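Long-range contacts in SidF, inhibitor of growth family, member 3 (Legionella pneumophila subsp. pneumophila, PDB 4FYE), which is a phosphoinositide phosphatase, probably removing the 3-phosphate from the inositol ring of membrane phosphoinositides: residues Q382-F387 / K499-R503; D388-I394 / T406-A412. The protein carries 1 engineered substitution. All blocks are in the same frame, centred on the assembly; numbering follows the deposited sequence.

Interactions 1 and 2 follow one another along the chain, their centres 11 Å apart: helix 373-387 ends in the first, and the chain passes through residues 388-390 into strand 391-399 of the second. Interaction 2 is nested inside the loop that interaction 1 closes. Phe-387 is a shared piece, with its CE1 3.6 Å from Ala-392 CB and its CB 3.6 Å from Tyr-410 CD2. Met-384 meets the same strand as Phe-387 CB does, its backbone O 3.6 Å from Ala-412 CB. The helix thus lies between the sheet and helix 482-514. Both are structural contacts inside the phosphatase family region, their centres about 23 and 21 Å from the centre of the chain.

Interaction 1 of 2, residues Q382-F387 / K499-R503; sequences QMMDAF and KGAYR
Ala-386 and Lys-499 mark the closest backbone approach, their CA atoms 5.5 Å apart, where the last turn of helix 373-387 packs on the long helix 482-514. This is a helix-helix contact in which the axes of the two short segments approach to 9.7 Å, with their N-to-C directions 122° apart, and residues 499-503 belong to a predicted coiled coil. The small side chain of Ala-386 suits the middle of the interface, where its methyl lies beside the aliphatic start of Arg-503.

Lys-499 runs out in an almost fully extended chain along the end of helix 373-387, and its NZ gives a hydrogen bond of 2.8 Å to Asp-385 O, approaching from above the carbonyl plane. A cationic amine suits a carbonyl in the C-terminal turn, where the helix dipole would make the oxygens more attractive. The carboxylate of Asp-385 is occupied elsewhere, in salt bridges to Arg-381 and Arg-443.

With CG anti to its backbone N (chi1 176°), Tyr-502 reaches toward helix 373-387, where Met-383, bent twice along its chain, brings CE to the edge of the ring, in its plane, 3.6 Å from CE2. The flexible thioether lets a long apolar chain fold into that position, while Val-532 and Ile-539 of helix 522-583 also touch Tyr-502. At the other end, Arg-503 and Phe-387 combine a methylene with an aromatic face; after the bend at chi3, the guanidinium plane is tilted only 20° from that of the ring. In this CH-pi contact, Arg-503 CD sits 3.7 Å from the centroid of the Phe-387 ring, almost directly above its centre.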
loop_
_atom_site.group_PDB
_atom_site.type_symbol
_atom_site.label_atom_id
_atom_site.label_comp_id
_atom_site.label_asym_id
_atom_site.label_seq_id
_atom_site.Cartn_x
_atom_site.Cartn_y
_atom_site.Cartn_z
ATOM N N GLN A 382 -6.652 6.596 15.668
ATOM C CA GLN A 382 -7.026 6.267 17.040
ATOM C C GLN A 382 -6.845 4.760 17.340
ATOM O O GLN A 382 -6.307 4.373 18.409
ATOM C CB GLN A 382 -8.460 6.749 17.256
ATOM C CG GLN A 382 -9.215 6.173 18.431
ATOM C CD GLN A 382 -10.545 6.880 18.694
ATOM O OE1 GLN A 382 -10.970 6.980 19.858
ATOM N NE2 GLN A 382 -11.195 7.401 17.628
ATOM N N MET A 383 -7.266 3.910 16.399
ATOM C CA MET A 383 -7.108 2.458 16.574
ATOM C C MET A 383 -5.610 1.993 16.503
ATOM O O MET A 383 -5.173 1.156 17.280
ATOM C CB MET A 383 -8.061 1.665 15.653
ATOM C CG MET A 383 -9.512 2.144 15.641
ATOM S SD MET A 383 -10.442 2.202 17.223
ATOM C CE MET A 383 -9.539 3.382 18.172
ATOM N N MET A 384 -4.827 2.567 15.598
ATOM C CA MET A 384 -3.390 2.340 15.615
ATOM C C MET A 384 -2.795 2.675 16.970
ATOM O O MET A 384 -1.992 1.888 17.509
ATOM C CB MET A 384 -2.652 3.117 14.483
ATOM C CG MET A 384 -2.887 2.571 13.069
ATOM S SD MET A 384 -1.962 3.526 11.834
ATOM C CE MET A 384 -0.361 3.142 12.496
ATOM N N ASP A 385 -3.163 3.832 17.524
ATOM C CA ASP A 385 -2.629 4.243 18.852
ATOM C C ASP A 385 -3.236 3.432 20.008
ATOM O O ASP A 385 -2.621 3.324 21.076
ATOM C CB ASP A 385 -2.810 5.750 19.118
ATOM C CG ASP A 385 -1.589 6.603 18.706
ATOM O OD1 ASP A 385 -0.427 6.098 18.663
ATOM O OD2 ASP A 385 -1.815 7.815 18.416
ATOM N N ALA A 386 -4.439 2.892 19.796
ATOM C CA ALA A 386 -5.107 1.998 20.764
ATOM C C ALA A 386 -4.251 0.790 21.016
ATOM O O ALA A 386 -4.061 0.382 22.192
ATOM C CB ALA A 386 -6.453 1.542 20.219
ATOM N N PHE A 387 -3.717 0.216 19.927
ATOM C CA PHE A 387 -2.843 -0.956 20.064
ATOM C C PHE A 387 -1.411 -0.595 20.393
ATOM O O PHE A 387 -0.682 -1.447 20.928
ATOM C CB PHE A 387 -2.868 -1.841 18.807
ATOM C CG PHE A 387 -4.005 -2.857 18.776
ATOM C CD1 PHE A 387 -3.955 -4.033 19.570
ATOM C CD2 PHE A 387 -5.103 -2.676 17.931
ATOM C CE1 PHE A 387 -4.969 -5.007 19.498
ATOM C CE2 PHE A 387 -6.127 -3.655 17.873
ATOM C CZ PHE A 387 -6.044 -4.830 18.644
ATOM N N LYS A 499 -6.065 2.404 27.558
ATOM C CA LYS A 499 -6.179 1.863 26.175
ATOM C C LYS A 499 -6.651 0.388 26.110
ATOM O O LYS A 499 -7.585 0.069 25.338
ATOM C CB LYS A 499 -4.899 2.067 25.369
ATOM C CG LYS A 499 -4.772 3.479 24.844
ATOM C CD LYS A 499 -3.371 3.707 24.324
ATOM C CE LYS A 499 -3.264 5.042 23.629
ATOM N NZ LYS A 499 -1.898 5.084 23.065
ATOM N N GLY A 500 -6.044 -0.482 26.946
ATOM C CA GLY A 500 -6.460 -1.897 27.036
ATOM C C GLY A 500 -7.957 -2.017 27.315
ATOM O O GLY A 500 -8.705 -2.691 26.568
ATOM N N ALA A 501 -8.392 -1.311 28.366
ATOM C CA ALA A 501 -9.793 -1.229 28.751
ATOM C C ALA A 501 -10.667 -0.734 27.575
ATOM O O ALA A 501 -11.745 -1.282 27.307
ATOM C CB ALA A 501 -9.943 -0.338 29.988
ATOM N N TYR A 502 -10.191 0.260 26.835
ATOM C CA TYR A 502 -10.955 0.736 25.682
ATOM C C TYR A 502 -11.157 -0.320 24.551
ATOM O O TYR A 502 -12.275 -0.471 23.999
ATOM C CB TYR A 502 -10.302 2.015 25.159
ATOM C CG TYR A 502 -10.905 2.568 23.932
ATOM C CD1 TYR A 502 -12.181 3.169 23.957
ATOM C CD2 TYR A 502 -10.206 2.543 22.725
ATOM C CE1 TYR A 502 -12.756 3.706 22.816
ATOM C CE2 TYR A 502 -10.763 3.090 21.568
ATOM C CZ TYR A 502 -12.030 3.659 21.616
ATOM O OH TYR A 502 -12.572 4.187 20.447
ATOM N N ARG A 503 -10.094 -1.033 24.188
ATOM C CA ARG A 503 -10.209 -2.020 23.109
ATOM C C ARG A 503 -11.206 -3.094 23.500
ATOM O O ARG A 503 -12.131 -3.417 22.739
ATOM C CB ARG A 503 -8.881 -2.710 22.821
ATOM C CG ARG A 503 -7.821 -1.845 22.185
ATOM C CD ARG A 503 -6.585 -2.674 21.887
ATOM N NE ARG A 503 -5.768 -2.905 23.081
ATOM C CZ ARG A 503 -5.735 -4.056 23.734
ATOM N NH1 ARG A 503 -6.469 -5.113 23.312
ATOM N NH2 ARG A 503 -4.962 -4.152 24.804
#

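Interaction 2 of 2, residues D388-I394 / T406-A412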
loop_
_atom_site.group_PDB
_atom_site.type_symbol
_atom_site.label_atom_id
_atom_site.label_comp_id
_atom_site.label_asym_id
_atom_site.label_seq_id
_atom_site.Cartn_x
_atom_site.Cartn_y
_atom_site.Cartn_z
ATOM N N ASP A 388 -1.017 0.659 20.131
ATOM C CA ASP A 388 0.396 1.063 20.297
ATOM C C ASP A 388 0.959 0.784 21.664
ATOM O O ASP A 388 0.340 1.090 22.710
ATOM C CB ASP A 388 0.721 2.501 19.803
ATOM C CG ASP A 388 2.199 2.909 20.091
ATOM O OD1 ASP A 388 2.579 3.010 21.289
ATOM O OD2 ASP A 388 2.999 3.079 19.159
ATOM N N GLY A 389 2.135 0.158 21.644
ATOM C CA GLY A 389 2.871 -0.264 22.841
ATOM C C GLY A 389 2.159 -1.290 23.727
ATOM O O GLY A 389 2.429 -1.374 24.970
ATOM N N SER A 390 1.238 -2.057 23.141
ATOM C CA SER A 390 0.760 -3.263 23.841
ATOM C C SER A 390 0.782 -4.507 22.903
ATOM O O SER A 390 1.490 -4.502 21.868
ATOM C CB SER A 390 -0.597 -3.005 24.449
ATOM O OG SER A 390 -1.514 -3.163 23.409
ATOM N N LYS A 391 0.044 -5.561 23.272
ATOM C CA LYS A 391 0.117 -6.870 22.589
ATOM C C LYS A 391 -1.181 -7.117 21.838
ATOM O O LYS A 391 -2.189 -6.563 22.237
ATOM C CB LYS A 391 0.279 -7.989 23.617
ATOM C CG LYS A 391 1.691 -8.180 24.132
ATOM C CD LYS A 391 1.829 -9.323 25.155
ATOM C CE LYS A 391 1.664 -8.797 26.572
ATOM N NZ LYS A 391 2.337 -9.660 27.589
ATOM N N ALA A 392 -1.169 -7.943 20.777
ATOM C CA ALA A 392 -2.415 -8.550 20.237
ATOM C C ALA A 392 -2.339 -10.039 19.995
ATOM O O ALA A 392 -1.324 -10.519 19.527
ATOM C CB ALA A 392 -2.845 -7.867 18.960
ATOM N N LYS A 393 -3.428 -10.759 20.256
ATOM C CA LYS A 393 -3.410 -12.202 20.101
ATOM C C LYS A 393 -3.764 -12.539 18.690
ATOM O O LYS A 393 -4.812 -12.158 18.227
ATOM C CB LYS A 393 -4.344 -12.864 21.089
ATOM C CG LYS A 393 -3.962 -12.464 22.491
ATOM C CD LYS A 393 -4.555 -13.311 23.609
ATOM C CE LYS A 393 -3.816 -12.951 24.892
ATOM N NZ LYS A 393 -4.324 -13.644 26.109
ATOM N N ILE A 394 -2.882 -13.253 18.009
ATOM C CA ILE A 394 -2.929 -13.361 16.549
ATOM C C ILE A 394 -2.740 -14.806 16.112
ATOM O O ILE A 394 -2.499 -15.632 16.938
ATOM C CB ILE A 394 -1.893 -12.359 15.923
ATOM C CG1 ILE A 394 -2.688 -11.406 15.135
ATOM C CG2 ILE A 394 -0.624 -12.963 15.256
ATOM C CD1 ILE A 394 -3.372 -10.470 16.092
ATOM N N THR A 406 -0.306 -16.598 18.937
ATOM C CA THR A 406 0.652 -15.868 19.757
ATOM C C THR A 406 0.213 -14.446 19.999
ATOM O O THR A 406 -0.362 -13.798 19.133
ATOM C CB THR A 406 1.927 -15.462 18.972
ATOM O OG1 THR A 406 1.960 -16.039 17.674
ATOM C CG2 THR A 406 3.168 -15.680 19.743
ATOM N N ALA A 407 0.654 -13.907 21.104
ATOM C CA ALA A 407 0.608 -12.471 21.313
ATOM C C ALA A 407 1.619 -11.845 20.360
ATOM O O ALA A 407 2.615 -12.486 20.094
ATOM C CB ALA A 407 0.956 -12.165 22.772
ATOM N N VAL A 408 1.360 -10.649 19.833
ATOM C CA VAL A 408 2.339 -9.905 19.010
ATOM C C VAL A 408 2.361 -8.443 19.464
ATOM O O VAL A 408 1.306 -7.832 19.524
ATOM C CB VAL A 408 2.004 -9.851 17.511
ATOM C CG1 VAL A 408 2.995 -8.900 16.793
ATOM C CG2 VAL A 408 2.136 -11.232 16.830
ATOM N N GLY A 409 3.563 -7.890 19.740
ATOM C CA GLY A 409 3.782 -6.495 20.165
ATOM C C GLY A 409 3.505 -5.546 18.993
ATOM O O GLY A 409 3.785 -5.889 17.840
ATOM N N TYR A 410 2.925 -4.371 19.259
ATOM C CA TYR A 410 2.634 -3.379 18.187
ATOM C C TYR A 410 3.146 -1.970 18.500
ATOM O O TYR A 410 3.152 -1.532 19.646
ATOM C CB TYR A 410 1.158 -3.405 17.804
ATOM C CG TYR A 410 0.748 -2.483 16.686
ATOM C CD1 TYR A 410 0.878 -2.854 15.334
ATOM C CD2 TYR A 410 0.195 -1.218 16.985
ATOM C CE1 TYR A 410 0.483 -1.971 14.321
ATOM C CE2 TYR A 410 -0.228 -0.364 15.999
ATOM C CZ TYR A 410 -0.086 -0.723 14.687
ATOM O OH TYR A 410 -0.470 0.188 13.766
ATOM N N GLN A 411 3.658 -1.297 17.478
ATOM C CA GLN A 411 4.070 0.094 17.562
ATOM C C GLN A 411 3.574 0.788 16.301
ATOM O O GLN A 411 3.844 0.328 15.196
ATOM C CB GLN A 411 5.585 0.221 17.640
ATOM C CG GLN A 411 6.182 -0.360 18.921
ATOM C CD GLN A 411 7.616 0.097 19.153
ATOM O OE1 GLN A 411 8.564 -0.644 18.865
ATOM N NE2 GLN A 411 7.784 1.322 19.672
ATOM N N ALA A 412 2.864 1.889 16.493
ATOM C CA ALA A 412 2.313 2.694 15.460
ATOM C C ALA A 412 3.135 3.955 15.089
ATOM O O ALA A 412 3.744 4.631 15.931
ATOM C CB ALA A 412 0.966 3.152 15.912
#
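Ile-394 and Val-408 lean over the same face of an antiparallel beta hairpin, formed by strands 391-399 and 402-416, and their branches meet at an oblique angle with Ile-394 CG2 3.6 Å from Val-408 CG2. With Val-408 CG1 anti to the backbone N (chi1 173°), CG2 falls anti to the carbonyl carbon, and it is this branch that meets Ile-394. Ala-392 and Thr-406 share this face, and helix 284-311 packs against Ile-394 and Val-408, so beta-branched apolar residues fit both the extended backbone and the covered position.

Lys-391 and Ala-407 occupy the other face. There the lysine's CD, part of its aliphatic chain, lies 3.8 Å from Ala-407 CB, while its end leads away from the partner strand. Between the strands, Ala-392 and Val-408 form a hydrogen-bonded pair, exchanging bonds in both directions, as do Ile-394 and Thr-406.

The pairing carries on toward Asp-388. Tyr-410 N bonds to Ser-390 O at 3.0 Å, and Gly-389 N bonds to Tyr-410 O at 2.8 Å; the positive phi of Gly-389 (62°) is one that glycine adopts easily. The Tyr-410 ring turns its edge to Asp-388 N, and its hydroxyl bonds to Glu-356 on strand 353-360. Asp-388, just past the helix, reaches across to the partner strand, where Ala-412 N meets OD2 on the anti side at 2.9 Å with an N-H...O angle of 159°. A side-chain oxygen thereby takes the part of a strand carbonyl, so strand-like hydrogen bonding reaches right back to the end of helix 373-387.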